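Local coordinates for IPT/TIG domain-containing protein BACOVA_02650 (Bacteroides ovatus, PDB 5E7G) that binds xyloglucan at the bacterial cell surface, probably capturing the polysaccharide before it is transported into the periplasm for degradation, at residues V43-Q48 and T65-L70; L70-Q75 and M96-P101. All coordinates share one frame; numbering follows the deposited sequence.

Contact 1: V43-Q48 and T65-L70; sequences VYINDQ and TVPNEL. With SO4 (sulfate ion), chain F.
Leu70 lays its isobutyl group against the hairpin turn at residues 45-48, its two methyls meeting different residues. The Leu70 and Ile45 side chains cross at about a right angle, CD2 of Leu70 meeting Ile45 CG2 at 3.7 Å; the same methyl lies 3.6 Å from Asn46 ND2. CD1 rests over the flat face of the Gln48 amide, 3.6 Å from OE1, and near the Ile45 carbonyl oxygen. Leu70 reaches this far because CG stands opposite the backbone N (chi1 -173°), which sends the branch straight across. Farther along, the Ile45 tip, CD1, makes a looser contact with Val66 CG2 at 4.2 Å and with the Pro67 ring. Cutting Leu70 back to an alanine is likely to leave a gap between Ile45 and the Gln48 amide, which would lose its apolar support.

Polar bonds shape segment 43-48 from within. Ile45 and Gln48 exchange two backbone hydrogen bonds around a type I' turn, whose positive phi angles suit Asn46. The Gln48 amide bonds weakly to Asn46 O, but its stronger partner is Glu71.

On the other segment, a type I turn runs from Pro67 to Leu70 with Asn68 and Glu69 at its corners. There a sulfate ion, probably from the crystallisation liquor, takes nearly straight bonds from Asn68 N to O4 (3.1 Å) and Glu69 N to O1 (3.1 Å), with Asn68 ND2 also reaching O4.

The whole is a beta-hairpin with a two-residue type I' turn, joining strands 42-45 and 48-50, packed against a connecting loop within the immunoglobulin-like fold of an IPT/TIG domain.

Contact 2: L70-Q75 and M96-P101; sequences LELTGQ and MHVLSP
Leu72 and Val98 meet at about a right angle, with Leu72 CD2 pressed to 3.4 Å from Val98 CG1, a tight fit. The other Leu72 methyl, CD1, runs past the strand end, 3.3 Å from Leu99 O and 3.6 Å from Ser100 CA. Val98 serves two leucines: its CG1 projects opposite the backbone N (chi1 -174°) to face Leu72, while CG2 turns to Leu70 CD2 at 4.0 Å. A compact beta-branched residue suits this wedge.

Gly74 lies against Ser100, its CA 3.7 Å from OG; a side chain on it would collide with that hydroxyl as it is placed here, consistent with a glycine at this position. Two waters fill the polar seam. One accepts from Thr73 N and donates to Val98 O at 2.8 Å; the second also donates to Val98 O and accepts, weakly, from Gly74 N. Gln75 curls back so that OE1 accepts the Leu72 N-H in the carbonyl plane, on a lone pair (N to OE1 3.1 Å), closing the loop from Leu72 to Gln75.

Strand 97-98 pairs in parallel with strand 23-24, Val98 also touches Ile45 of strand 42-45, and His97 stacks on Tyr184, which follows strand 178-183.

Contacts 1 and 2 are consecutive along the chain and hinge on Leu70, which closes the first and opens the second; their centres lie 9 Å apart. They are also tied directly: Gln48 NE2 probably donates to Glu71 O at 2.7 Å, and Asn46 packs on Leu72 and Thr73. Together, residues 66-75 form one continuous loop, gripped by the 45-48 hairpin turn at its start and by the strand 97-98 region at its end. Both contacts belong to the N-terminal part of the elongated molecule, their centres 46 and 39 Å from the chain's centre. The glycan pocket, with Trp297 and Trp331, lies far along it in the C-terminal xyloglucan-binding domain, and neither contact takes part in it.

Contact 1: V43-Q48 and T65-L70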
ATOM      1  N   VAL A  43      45.072  30.544   9.479  1.00 46.64           N
ATOM      2  CA  VAL A  43      43.841  30.761   8.729  1.00 45.92           C
ATOM      3  C   VAL A  43      42.662  30.118   9.443  1.00 41.93           C
ATOM      4  O   VAL A  43      42.778  29.020   9.990  1.00 46.31           O
ATOM      5  CB  VAL A  43      43.928  30.195   7.306  1.00 45.55           C
ATOM      6  CG1 VAL A  43      42.630  30.469   6.541  1.00 41.86           C
ATOM      7  CG2 VAL A  43      45.110  30.798   6.577  1.00 41.07           C
ATOM      8  N   TYR A  44      41.528  30.808   9.425  1.00 39.45           N
ATOM      9  CA  TYR A  44      40.310  30.305  10.042  1.00 40.24           C
ATOM     10  C   TYR A  44      39.121  30.470   9.103  1.00 40.63           C
ATOM     11  O   TYR A  44      39.031  31.465   8.388  1.00 43.89           O
ATOM     12  CB  TYR A  44      40.014  31.039  11.352  1.00 42.35           C
ATOM     13  CG  TYR A  44      41.175  31.162  12.308  1.00 40.14           C
ATOM     14  CD1 TYR A  44      42.108  32.175  12.163  1.00 40.76           C
ATOM     15  CD2 TYR A  44      41.313  30.287  13.378  1.00 41.25           C
ATOM     16  CE1 TYR A  44      43.159  32.306  13.044  1.00 48.05           C
ATOM     17  CE2 TYR A  44      42.361  30.409  14.269  1.00 40.99           C
ATOM     18  CZ  TYR A  44      43.282  31.423  14.099  1.00 49.11           C
ATOM     19  OH  TYR A  44      44.331  31.552  14.984  1.00 48.84           O
ATOM     20  N   ILE A  45      38.218  29.494   9.115  1.00 38.68           N
ATOM     21  CA  ILE A  45      36.944  29.590   8.408  1.00 39.30           C
ATOM     22  C   ILE A  45      35.836  29.159   9.352  1.00 38.88           C
ATOM     23  O   ILE A  45      35.946  28.128  10.015  1.00 39.40           O
ATOM     24  CB  ILE A  45      36.896  28.714   7.133  1.00 46.83           C
ATOM     25  CG1 ILE A  45      38.050  29.057   6.181  1.00 44.10           C
ATOM     26  CG2 ILE A  45      35.546  28.892   6.433  1.00 41.75           C
ATOM     27  CD1 ILE A  45      38.110  28.181   4.944  1.00 42.56           C
ATOM     28  N   ASN A  46      34.766  29.944   9.403  1.00 42.33           N
ATOM     29  CA  ASN A  46      33.678  29.696  10.342  1.00 50.13           C
ATOM     30  C   ASN A  46      34.191  29.524  11.775  1.00 44.58           C
ATOM     31  O   ASN A  46      33.757  28.630  12.504  1.00 45.72           O
ATOM     32  CB  ASN A  46      32.870  28.468   9.905  1.00 50.99           C
ATOM     33  CG  ASN A  46      32.043  28.727   8.661  1.00 52.66           C
ATOM     34  OD1 ASN A  46      31.936  29.864   8.201  1.00 49.65           O
ATOM     35  ND2 ASN A  46      31.431  27.676   8.123  1.00 51.06           N
ATOM     36  N   ASP A  47      35.123  30.396  12.159  1.00 40.35           N
ATOM     37  CA  ASP A  47      35.699  30.415  13.507  1.00 40.07           C
ATOM     38  C   ASP A  47      36.438  29.112  13.843  1.00 44.80           C
ATOM     39  O   ASP A  47      36.672  28.810  15.011  1.00 44.55           O
ATOM     40  CB  ASP A  47      34.608  30.704  14.553  1.00 42.63           C
ATOM     41  CG  ASP A  47      34.112  32.148  14.508  1.00 45.67           C
ATOM     42  OD1 ASP A  47      34.938  33.064  14.287  1.00 44.91           O
ATOM     43  OD2 ASP A  47      32.898  32.369  14.692  1.00 46.74           O
ATOM     44  N   GLN A  48      36.828  28.363  12.814  1.00 44.95           N
ATOM     45  CA  GLN A  48      37.557  27.109  13.000  1.00 42.95           C
ATOM     46  C   GLN A  48      38.920  27.145  12.325  1.00 42.12           C
ATOM     47  O   GLN A  48      39.047  27.576  11.184  1.00 44.32           O
ATOM     48  CB  GLN A  48      36.764  25.935  12.436  1.00 47.81           C
ATOM     49  CG  GLN A  48      35.469  25.627  13.145  1.00 44.83           C
ATOM     50  CD  GLN A  48      34.554  24.778  12.286  1.00 43.73           C
ATOM     51  OE1 GLN A  48      34.850  23.622  11.993  1.00 37.80           O
ATOM     52  NE2 GLN A  48      33.446  25.362  11.856  1.00 50.02           N
ATOM     53  N   THR A  65      42.074  24.988   0.577  1.00 44.52           N
ATOM     54  CA  THR A  65      40.829  24.279   0.296  1.00 56.33           C
ATOM     55  C   THR A  65      39.947  24.254   1.544  1.00 53.70           C
ATOM     56  O   THR A  65      40.403  23.935   2.646  1.00 49.77           O
ATOM     57  CB  THR A  65      41.091  22.834  -0.198  1.00 57.87           C
ATOM     58  OG1 THR A  65      41.625  22.043   0.867  1.00 67.20           O
ATOM     59  CG2 THR A  65      42.072  22.827  -1.372  1.00 51.23           C
ATOM     60  N   VAL A  66      38.685  24.625   1.363  1.00 53.42           N
ATOM     61  CA  VAL A  66      37.715  24.598   2.446  1.00 49.12           C
ATOM     62  C   VAL A  66      37.553  23.151   2.917  1.00 55.24           C
ATOM     63  O   VAL A  66      37.154  22.294   2.128  1.00 59.78           O
ATOM     64  CB  VAL A  66      36.355  25.155   2.004  1.00 48.29           C
ATOM     65  CG1 VAL A  66      35.370  25.160   3.179  1.00 48.43           C
ATOM     66  CG2 VAL A  66      36.516  26.553   1.417  1.00 44.65           C
ATOM     67  N   PRO A  67      37.870  22.862   4.195  1.00 56.45           N
ATOM     68  CA  PRO A  67      37.764  21.481   4.686  1.00 59.11           C
ATOM     69  C   PRO A  67      36.378  20.871   4.501  1.00 62.56           C
ATOM     70  O   PRO A  67      35.366  21.557   4.666  1.00 56.38           O
ATOM     71  CB  PRO A  67      38.098  21.613   6.179  1.00 52.35           C
ATOM     72  CG  PRO A  67      38.935  22.827   6.270  1.00 46.97           C
ATOM     73  CD  PRO A  67      38.401  23.766   5.230  1.00 49.15           C
ATOM     74  N   ASN A  68      36.343  19.585   4.162  1.00 61.74           N
ATOM     75  CA  ASN A  68      35.086  18.866   3.984  1.00 64.14           C
ATOM     76  C   ASN A  68      34.298  18.761   5.273  1.00 55.16           C
ATOM     77  O   ASN A  68      33.083  18.948   5.285  1.00 63.28           O
ATOM     78  CB  ASN A  68      35.346  17.461   3.435  1.00 64.77           C
ATOM     79  CG  ASN A  68      35.583  17.462   1.948  1.00 57.51           C
ATOM     80  OD1 ASN A  68      34.641  17.543   1.164  1.00 61.36           O
ATOM     81  ND2 ASN A  68      36.847  17.380   1.549  1.00 63.74           N
ATOM     82  N   GLU A  69      35.002  18.464   6.358  1.00 60.38           N
ATOM     83  CA  GLU A  69      34.363  18.229   7.646  1.00 62.64           C
ATOM     84  C   GLU A  69      34.182  19.516   8.452  1.00 55.26           C
ATOM     85  O   GLU A  69      33.908  19.466   9.651  1.00 58.63           O
ATOM     86  CB  GLU A  69      35.176  17.215   8.456  1.00 63.86           C
ATOM     87  CG  GLU A  69      35.484  15.927   7.702  1.00 76.13           C
ATOM     88  CD  GLU A  69      34.229  15.234   7.186  1.00 81.70           C
ATOM     89  OE1 GLU A  69      33.174  15.331   7.852  1.00 71.45           O
ATOM     90  OE2 GLU A  69      34.298  14.598   6.110  1.00 83.96           O
ATOM     91  N   LEU A  70      34.323  20.661   7.792  1.00 53.76           N
ATOM     92  CA  LEU A  70      34.113  21.952   8.444  1.00 49.99           C
ATOM     93  C   LEU A  70      32.689  22.079   8.983  1.00 47.39           C
ATOM     94  O   LEU A  70      31.721  21.879   8.251  1.00 47.11           O
ATOM     95  CB  LEU A  70      34.396  23.096   7.466  1.00 48.09           C
ATOM     96  CG  LEU A  70      34.383  24.511   8.050  1.00 52.87           C
ATOM     97  CD1 LEU A  70      35.706  24.800   8.741  1.00 49.77           C
ATOM     98  CD2 LEU A  70      34.097  25.552   6.975  1.00 48.40           C
TER
HETATM   99  S   SO4 F 513      39.122  17.560   5.158  1.00135.97           S
HETATM  100  O1  SO4 F 513      38.013  18.042   5.983  1.00 74.32           O
HETATM  101  O2  SO4 F 513      40.351  18.220   5.584  1.00 89.86           O
HETATM  102  O3  SO4 F 513      39.248  16.116   5.346  1.00 96.64           O
HETATM  103  O4  SO4 F 513      38.924  17.861   3.737  1.00 74.59           O

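Contact 2: L70-Q75 and M96-P101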
ATOM      1  N   LEU A  70      34.323  20.661   7.792  1.00 53.76           N
ATOM      2  CA  LEU A  70      34.113  21.952   8.444  1.00 49.99           C
ATOM      3  C   LEU A  70      32.689  22.079   8.983  1.00 47.39           C
ATOM      4  O   LEU A  70      31.721  21.879   8.251  1.00 47.11           O
ATOM      5  CB  LEU A  70      34.396  23.096   7.466  1.00 48.09           C
ATOM      6  CG  LEU A  70      34.383  24.511   8.050  1.00 52.87           C
ATOM      7  CD1 LEU A  70      35.706  24.800   8.741  1.00 49.77           C
ATOM      8  CD2 LEU A  70      34.097  25.552   6.975  1.00 48.40           C
ATOM      9  N   GLU A  71      32.557  22.410  10.263  1.00 51.23           N
ATOM     10  CA  GLU A  71      31.239  22.655  10.834  1.00 41.87           C
ATOM     11  C   GLU A  71      30.659  23.928  10.213  1.00 44.50           C
ATOM     12  O   GLU A  71      31.305  24.973  10.202  1.00 45.15           O
ATOM     13  CB  GLU A  71      31.314  22.768  12.355  1.00 41.66           C
ATOM     14  CG  GLU A  71      29.942  22.868  13.027  1.00 58.63           C
ATOM     15  CD  GLU A  71      30.012  23.182  14.514  1.00 63.12           C
ATOM     16  OE1 GLU A  71      31.132  23.313  15.060  1.00 79.67           O
ATOM     17  OE2 GLU A  71      28.935  23.301  15.134  1.00 68.42           O
ATOM     18  N   LEU A  72      29.445  23.832   9.686  1.00 52.91           N
ATOM     19  CA  LEU A  72      28.866  24.917   8.901  1.00 42.94           C
ATOM     20  C   LEU A  72      27.954  25.810   9.735  1.00 53.55           C
ATOM     21  O   LEU A  72      27.475  25.413  10.798  1.00 50.32           O
ATOM     22  CB  LEU A  72      28.096  24.343   7.708  1.00 50.36           C
ATOM     23  CG  LEU A  72      28.891  23.361   6.832  1.00 49.40           C
ATOM     24  CD1 LEU A  72      28.073  22.950   5.610  1.00 53.47           C
ATOM     25  CD2 LEU A  72      30.231  23.944   6.405  1.00 46.80           C
ATOM     26  N   THR A  73      27.735  27.026   9.245  1.00 48.61           N
ATOM     27  CA  THR A  73      26.894  27.995   9.932  1.00 53.75           C
ATOM     28  C   THR A  73      25.444  27.543   9.929  1.00 53.43           C
ATOM     29  O   THR A  73      24.658  27.967  10.774  1.00 48.17           O
ATOM     30  CB  THR A  73      26.981  29.383   9.284  1.00 44.87           C
ATOM     31  OG1 THR A  73      26.685  29.273   7.885  1.00 55.50           O
ATOM     32  CG2 THR A  73      28.376  29.968   9.470  1.00 47.49           C
ATOM     33  N   GLY A  74      25.096  26.691   8.970  1.00 50.59           N
ATOM     34  CA  GLY A  74      23.749  26.160   8.872  1.00 51.95           C
ATOM     35  C   GLY A  74      23.361  25.314  10.071  1.00 48.24           C
ATOM     36  O   GLY A  74      22.204  25.317  10.481  1.00 50.70           O
ATOM     37  N   GLN A  75      24.329  24.595  10.634  1.00 50.95           N
ATOM     38  CA  GLN A  75      24.065  23.688  11.750  1.00 55.90           C
ATOM     39  C   GLN A  75      24.506  24.268  13.086  1.00 54.17           C
ATOM     40  O   GLN A  75      24.252  23.671  14.130  1.00 59.06           O
ATOM     41  CB  GLN A  75      24.762  22.345  11.527  1.00 55.89           C
ATOM     42  CG  GLN A  75      26.273  22.433  11.364  1.00 68.00           C
ATOM     43  CD  GLN A  75      26.882  21.146  10.826  1.00 75.84           C
ATOM     44  OE1 GLN A  75      27.921  21.168  10.159  1.00 59.33           O
ATOM     45  NE2 GLN A  75      26.237  20.014  11.104  1.00 85.73           N
ATOM     46  N   MET A  96      32.144  34.997   3.780  1.00 49.48           N
ATOM     47  CA  MET A  96      31.928  33.980   2.758  1.00 63.46           C
ATOM     48  C   MET A  96      31.025  32.893   3.330  1.00 57.43           C
ATOM     49  O   MET A  96      31.057  32.621   4.533  1.00 62.14           O
ATOM     50  CB  MET A  96      33.254  33.387   2.268  1.00 46.67           C
ATOM     51  CG  MET A  96      33.879  32.380   3.216  1.00 53.12           C
ATOM     52  SD  MET A  96      35.392  31.617   2.593  1.00 70.22           S
ATOM     53  CE  MET A  96      34.819  30.884   1.070  1.00 49.53           C
ATOM     54  N   HIS A  97      30.230  32.271   2.467  1.00 59.21           N
ATOM     55  CA  HIS A  97      29.206  31.330   2.900  1.00 48.28           C
ATOM     56  C   HIS A  97      29.507  29.915   2.434  1.00 51.88           C
ATOM     57  O   HIS A  97      29.398  29.611   1.246  1.00 54.55           O
ATOM     58  CB  HIS A  97      27.840  31.769   2.376  1.00 52.84           C
ATOM     59  CG  HIS A  97      26.699  31.004   2.962  1.00 50.27           C
ATOM     60  ND1 HIS A  97      26.414  29.705   2.607  1.00 52.76           N
ATOM     61  CD2 HIS A  97      25.775  31.354   3.885  1.00 57.63           C
ATOM     62  CE1 HIS A  97      25.359  29.288   3.282  1.00 51.47           C
ATOM     63  NE2 HIS A  97      24.952  30.270   4.064  1.00 56.47           N
ATOM     64  N   VAL A  98      29.886  29.051   3.372  1.00 47.81           N
ATOM     65  CA  VAL A  98      30.095  27.645   3.062  1.00 46.07           C
ATOM     66  C   VAL A  98      28.729  26.947   3.058  1.00 57.83           C
ATOM     67  O   VAL A  98      28.022  26.926   4.073  1.00 50.93           O
ATOM     68  CB  VAL A  98      31.046  26.966   4.062  1.00 49.12           C
ATOM     69  CG1 VAL A  98      31.356  25.547   3.616  1.00 46.61           C
ATOM     70  CG2 VAL A  98      32.335  27.759   4.201  1.00 47.36           C
ATOM     71  N   LEU A  99      28.370  26.381   1.909  1.00 55.11           N
ATOM     72  CA  LEU A  99      27.021  25.866   1.665  1.00 54.14           C
ATOM     73  C   LEU A  99      26.707  24.578   2.408  1.00 54.36           C
ATOM     74  O   LEU A  99      27.488  23.625   2.382  1.00 57.67           O
ATOM     75  CB  LEU A  99      26.818  25.624   0.170  1.00 56.72           C
ATOM     76  CG  LEU A  99      26.886  26.852  -0.733  1.00 53.92           C
ATOM     77  CD1 LEU A  99      26.959  26.422  -2.181  1.00 57.31           C
ATOM     78  CD2 LEU A  99      25.687  27.748  -0.498  1.00 57.65           C
ATOM     79  N   SER A 100      25.547  24.553   3.056  1.00 55.08           N
ATOM     80  CA  SER A 100      25.044  23.332   3.666  1.00 52.41           C
ATOM     81  C   SER A 100      24.453  22.417   2.594  1.00 48.73           C
ATOM     82  O   SER A 100      24.127  22.871   1.498  1.00 47.07           O
ATOM     83  CB  SER A 100      23.992  23.658   4.723  1.00 52.54           C
ATOM     84  OG  SER A 100      24.585  24.303   5.830  1.00 52.28           O
ATOM     85  N   PRO A 101      24.311  21.120   2.908  1.00 51.35           N
ATOM     86  CA  PRO A 101      23.689  20.194   1.953  1.00 50.49           C
ATOM     87  C   PRO A 101      22.235  20.571   1.642  1.00 47.33           C
ATOM     88  O   PRO A 101      21.549  21.163   2.482  1.00 43.78           O
ATOM     89  CB  PRO A 101      23.758  18.838   2.671  1.00 53.32           C
ATOM     90  CG  PRO A 101      24.740  19.018   3.792  1.00 48.07           C
ATOM     91  CD  PRO A 101      24.669  20.457   4.174  1.00 53.88           C
TER
HETATM   92  O   HOH W   1      28.849  27.878   6.539  1.00 48.49           O
HETATM   93  O   HOH W   2      25.652  26.532   5.855  1.00 49.85           O